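Side-chain contacts in 3-hydroxyisobutyryl-CoA hydrolase (PDB 4HDT), which probably hydrolyses 3-hydroxyisobutyryl-CoA to free 3-hydroxyisobutyrate and coenzyme A, as a zinc-binding member of the crotonase-like family: residues Gly236-Val239 and Ala240-Ile243; Ala258-Ile261 and Ala262-Ser265. All blocks are in the same frame, centred on the assembly; numbering follows the deposited sequence.

Interaction 1: Gly236-Val239 and Ala240-Ile243; sequences GDTV and ADII
Asp241 reaches back over the first turn of its helix to Thr238, and its side chain can be followed outward from the backbone. Asp241 CB rests 3.3 Å from Thr238 O and also faces the CA of Gly236, where the chain enters the turn. With chi1 at -68°, Asp241 CG lies beside its own backbone N and is carried back toward the start of the helix, 3.1 Å from Thr238 OG1. At the tip, Asp241 OD2 accepts a hydrogen bond of 3.2 Å from Thr238 N; the N-H comes from above the carboxylate plane, 38° out of it, and the bond is bent. A water donates to the same oxygen and accepts from Asp237 N, so a second backbone amide is tied to the carboxylate indirectly. The return bond runs from Asp241 N to Thr238 OG1 over 3.0 Å. This reciprocal pair is a capping box: Thr238, the N-cap residue, and Asp241 each use a side-chain oxygen to accept from the other's amide. The carboxylate's charge probably also suits the positive end of the helix dipole. One turn along the helix, Val239 CG1 meets Ile243 CD1 at 4.1 Å. The contact lies where the loop after helix 227-233 runs into helix 239-249: Arg277 of helix 266-279 donates to Asp237 O, Tyr234 lies against Ile242, and the loop residue Leu327 packs on Val239 and Ile243.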
loop_
_atom_site.group_PDB
_atom_site.type_symbol
_atom_site.label_atom_id
_atom_site.label_comp_id
_atom_site.label_asym_id
_atom_site.label_seq_id
_atom_site.Cartn_x
_atom_site.Cartn_y
_atom_site.Cartn_z
ATOM N N GLY A 236 -4.882 21.169 -8.491
ATOM C CA GLY A 236 -6.211 21.385 -9.027
ATOM C C GLY A 236 -7.306 20.840 -8.129
ATOM O O GLY A 236 -7.084 19.867 -7.411
ATOM N N ASP A 237 -8.481 21.471 -8.178
ATOM C CA ASP A 237 -9.599 21.074 -7.306
ATOM C C ASP A 237 -10.154 19.695 -7.675
ATOM O O ASP A 237 -10.659 18.987 -6.819
ATOM C CB ASP A 237 -10.757 22.086 -7.402
ATOM C CG ASP A 237 -10.511 23.356 -6.594
ATOM O OD1 ASP A 237 -9.744 23.315 -5.604
ATOM O OD2 ASP A 237 -11.127 24.388 -6.942
ATOM N N THR A 238 -10.141 19.360 -8.957
ATOM C CA THR A 238 -10.714 18.090 -9.421
ATOM C C THR A 238 -9.708 17.312 -10.226
ATOM O O THR A 238 -8.719 17.858 -10.664
ATOM C CB THR A 238 -11.952 18.301 -10.307
ATOM O OG1 THR A 238 -11.559 18.942 -11.531
ATOM C CG2 THR A 238 -12.976 19.142 -9.566
ATOM N N VAL A 239 -9.975 16.017 -10.423
ATOM C CA VAL A 239 -9.075 15.197 -11.212
ATOM C C VAL A 239 -9.010 15.764 -12.651
ATOM O O VAL A 239 -7.938 15.840 -13.249
ATOM C CB VAL A 239 -9.518 13.721 -11.209
ATOM C CG1 VAL A 239 -8.620 12.914 -12.135
ATOM C CG2 VAL A 239 -9.466 13.176 -9.782
ATOM N N ALA A 240 -10.144 16.220 -13.177
ATOM C CA ALA A 240 -10.142 16.793 -14.512
ATOM C C ALA A 240 -9.233 18.049 -14.554
ATOM O O ALA A 240 -8.483 18.253 -15.519
ATOM C CB ALA A 240 -11.562 17.106 -14.952
ATOM N N ASP A 241 -9.270 18.859 -13.506
ATOM C CA ASP A 241 -8.359 20.027 -13.416
ATOM C C ASP A 241 -6.882 19.611 -13.477
ATOM O O ASP A 241 -6.048 20.272 -14.138
ATOM C CB ASP A 241 -8.590 20.849 -12.144
ATOM C CG ASP A 241 -9.930 21.560 -12.139
ATOM O OD1 ASP A 241 -10.451 21.853 -13.238
ATOM O OD2 ASP A 241 -10.462 21.826 -11.034
ATOM N N ILE A 242 -6.564 18.530 -12.776
ATOM C CA ILE A 242 -5.209 18.003 -12.704
ATOM C C ILE A 242 -4.723 17.500 -14.074
ATOM O O ILE A 242 -3.639 17.877 -14.547
ATOM C CB ILE A 242 -5.092 16.941 -11.586
ATOM C CG1 ILE A 242 -5.321 17.601 -10.230
ATOM C CG2 ILE A 242 -3.777 16.173 -11.708
ATOM C CD1 ILE A 242 -5.446 16.607 -9.069
ATOM N N ILE A 243 -5.560 16.708 -14.736
ATOM C CA ILE A 243 -5.247 16.220 -16.071
ATOM C C ILE A 243 -5.017 17.399 -17.018
ATOM O O ILE A 243 -4.032 17.406 -17.762
ATOM C CB ILE A 243 -6.369 15.287 -16.597
ATOM C CG1 ILE A 243 -6.429 14.014 -15.757
ATOM C CG2 ILE A 243 -6.179 14.955 -18.077
ATOM C CD1 ILE A 243 -7.642 13.171 -16.057
HETATM O O HOH W 1 -8.639 23.813 -9.739
#

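Interaction 2: Ala258-Ile261 and Ala262-Ser265; sequences ADLI and ATRS
Leu260 O takes two hydrogen bonds from Thr263, and they approach it differently. Thr263 OG1 donates to Leu260 O over 2.7 Å in the carbonyl plane, whereas Thr263 N reaches the same Leu260 O from above that plane, 61° out of it, at 3.0 Å. A chi1 of 70° sets OG1 between the backbone N and carbonyl carbon of Thr263, close enough to its own amide for both to reach one acceptor, and it turns CG2 to Asp259 O. Backbone bonds complete the polar set: Ala262 N donates to Ala258 O, and Arg264 N to Ile261 O. The latter closes a type I beta turn from Ile261 to Arg264, by which the chain leaves helix 252-261; Ser265 then N-caps helix 266-279, its OG bonded to Ala268 N. The arrangement is thus a short helix-to-helix connection in the crotonase-like chain, away from the zinc sites. Van der Waals contact is made chiefly by Leu260 and Arg264, whose side chains pass at a slant. Leu260 CD1 sits over one face of the guanidinium, offset toward its rim and 3.6 Å from Arg264 NH2. The bend at chi2 (-50°) swings the Arg264 side chain across the end of the helix to Leu260, with Arg264 CG 3.5 Å from Leu260 O. Charged ends look outside the turn: Arg264 NH2 donates to Thr171 O, and Asp259 OD1 forms a salt bridge with Arg247 of helix 239-249.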
loop_
_atom_site.group_PDB
_atom_site.type_symbol
_atom_site.label_atom_id
_atom_site.label_comp_id
_atom_site.label_asym_id
_atom_site.label_seq_id
_atom_site.Cartn_x
_atom_site.Cartn_y
_atom_site.Cartn_z
ATOM N N ALA A 258 -0.556 12.215 -17.334
ATOM C CA ALA A 258 -1.913 12.435 -17.817
ATOM C C ALA A 258 -2.464 11.250 -18.579
ATOM O O ALA A 258 -3.603 10.833 -18.363
ATOM C CB ALA A 258 -1.978 13.689 -18.673
ATOM N N ASP A 259 -1.674 10.709 -19.484
ATOM C CA ASP A 259 -2.111 9.539 -20.262
ATOM C C ASP A 259 -2.455 8.373 -19.360
ATOM O O ASP A 259 -3.413 7.639 -19.654
ATOM C CB ASP A 259 -1.011 9.072 -21.225
ATOM C CG ASP A 259 -0.789 10.030 -22.434
ATOM O OD1 ASP A 259 -1.617 10.896 -22.790
ATOM O OD2 ASP A 259 0.278 9.906 -23.081
ATOM N N LEU A 260 -1.655 8.179 -18.312
ATOM C CA LEU A 260 -1.859 7.015 -17.409
ATOM C C LEU A 260 -3.124 7.213 -16.565
ATOM O O LEU A 260 -3.958 6.303 -16.461
ATOM C CB LEU A 260 -0.621 6.688 -16.573
ATOM C CG LEU A 260 -0.609 5.410 -15.742
ATOM C CD1 LEU A 260 -0.959 4.221 -16.617
ATOM C CD2 LEU A 260 0.716 5.166 -15.028
ATOM N N ILE A 261 -3.303 8.413 -16.036
ATOM C CA ILE A 261 -4.479 8.751 -15.254
ATOM C C ILE A 261 -5.744 8.534 -16.060
ATOM O O ILE A 261 -6.764 8.045 -15.554
ATOM C CB ILE A 261 -4.405 10.223 -14.738
ATOM C CG1 ILE A 261 -3.279 10.336 -13.721
ATOM C CG2 ILE A 261 -5.728 10.674 -14.128
ATOM C CD1 ILE A 261 -2.941 11.757 -13.372
ATOM N N ALA A 262 -5.680 8.903 -17.332
ATOM C CA ALA A 262 -6.819 8.876 -18.186
ATOM C C ALA A 262 -7.267 7.460 -18.470
ATOM O O ALA A 262 -8.372 7.279 -18.945
ATOM C CB ALA A 262 -6.507 9.629 -19.471
ATOM N N THR A 263 -6.436 6.458 -18.187
ATOM C CA THR A 263 -6.870 5.053 -18.288
ATOM C C THR A 263 -7.566 4.509 -17.038
ATOM O O THR A 263 -8.084 3.385 -17.083
ATOM C CB THR A 263 -5.696 4.083 -18.568
ATOM O OG1 THR A 263 -4.830 3.966 -17.415
ATOM C CG2 THR A 263 -4.926 4.485 -19.861
ATOM N N ARG A 264 -7.589 5.273 -15.953
ATOM C CA ARG A 264 -8.032 4.757 -14.666
ATOM C C ARG A 264 -9.501 5.017 -14.483
ATOM O O ARG A 264 -10.132 5.794 -15.224
ATOM C CB ARG A 264 -7.225 5.389 -13.522
ATOM C CG ARG A 264 -5.728 5.301 -13.600
ATOM C CD ARG A 264 -5.258 3.904 -13.875
ATOM N NE ARG A 264 -3.841 3.759 -13.622
ATOM C CZ ARG A 264 -3.156 2.635 -13.825
ATOM N NH1 ARG A 264 -3.721 1.567 -14.387
ATOM N NH2 ARG A 264 -1.885 2.568 -13.503
ATOM N N SER A 265 -10.097 4.294 -13.529
ATOM C CA SER A 265 -11.518 4.441 -13.264
ATOM C C SER A 265 -11.863 5.863 -12.854
ATOM O O SER A 265 -11.295 6.338 -11.848
ATOM C CB SER A 265 -11.917 3.459 -12.139
ATOM O OG SER A 265 -13.114 3.829 -11.503
#

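How the interactions relate
Interaction 1 opens helix 239-249 and interaction 2 closes helix 252-261, the next helix in the chain, so the two come in series at the beginning and end of a helical pair. Their centres are about 12 Å apart, and they touch directly: Ile261 CG2 packs against Ile243 CD1 at 3.7 Å and against Val239 CG1 at 4.2 Å. The start of one helix therefore lies beside the end of the other, as in a helical hairpin. Tyr234 is shared as well, touching both Ile242 and Ile261. Helix 266-279 meets both sites, through Arg277 at 236-239 and Leu269 at 258-265, so three successive helices pack together here, away from the annotated zinc sites.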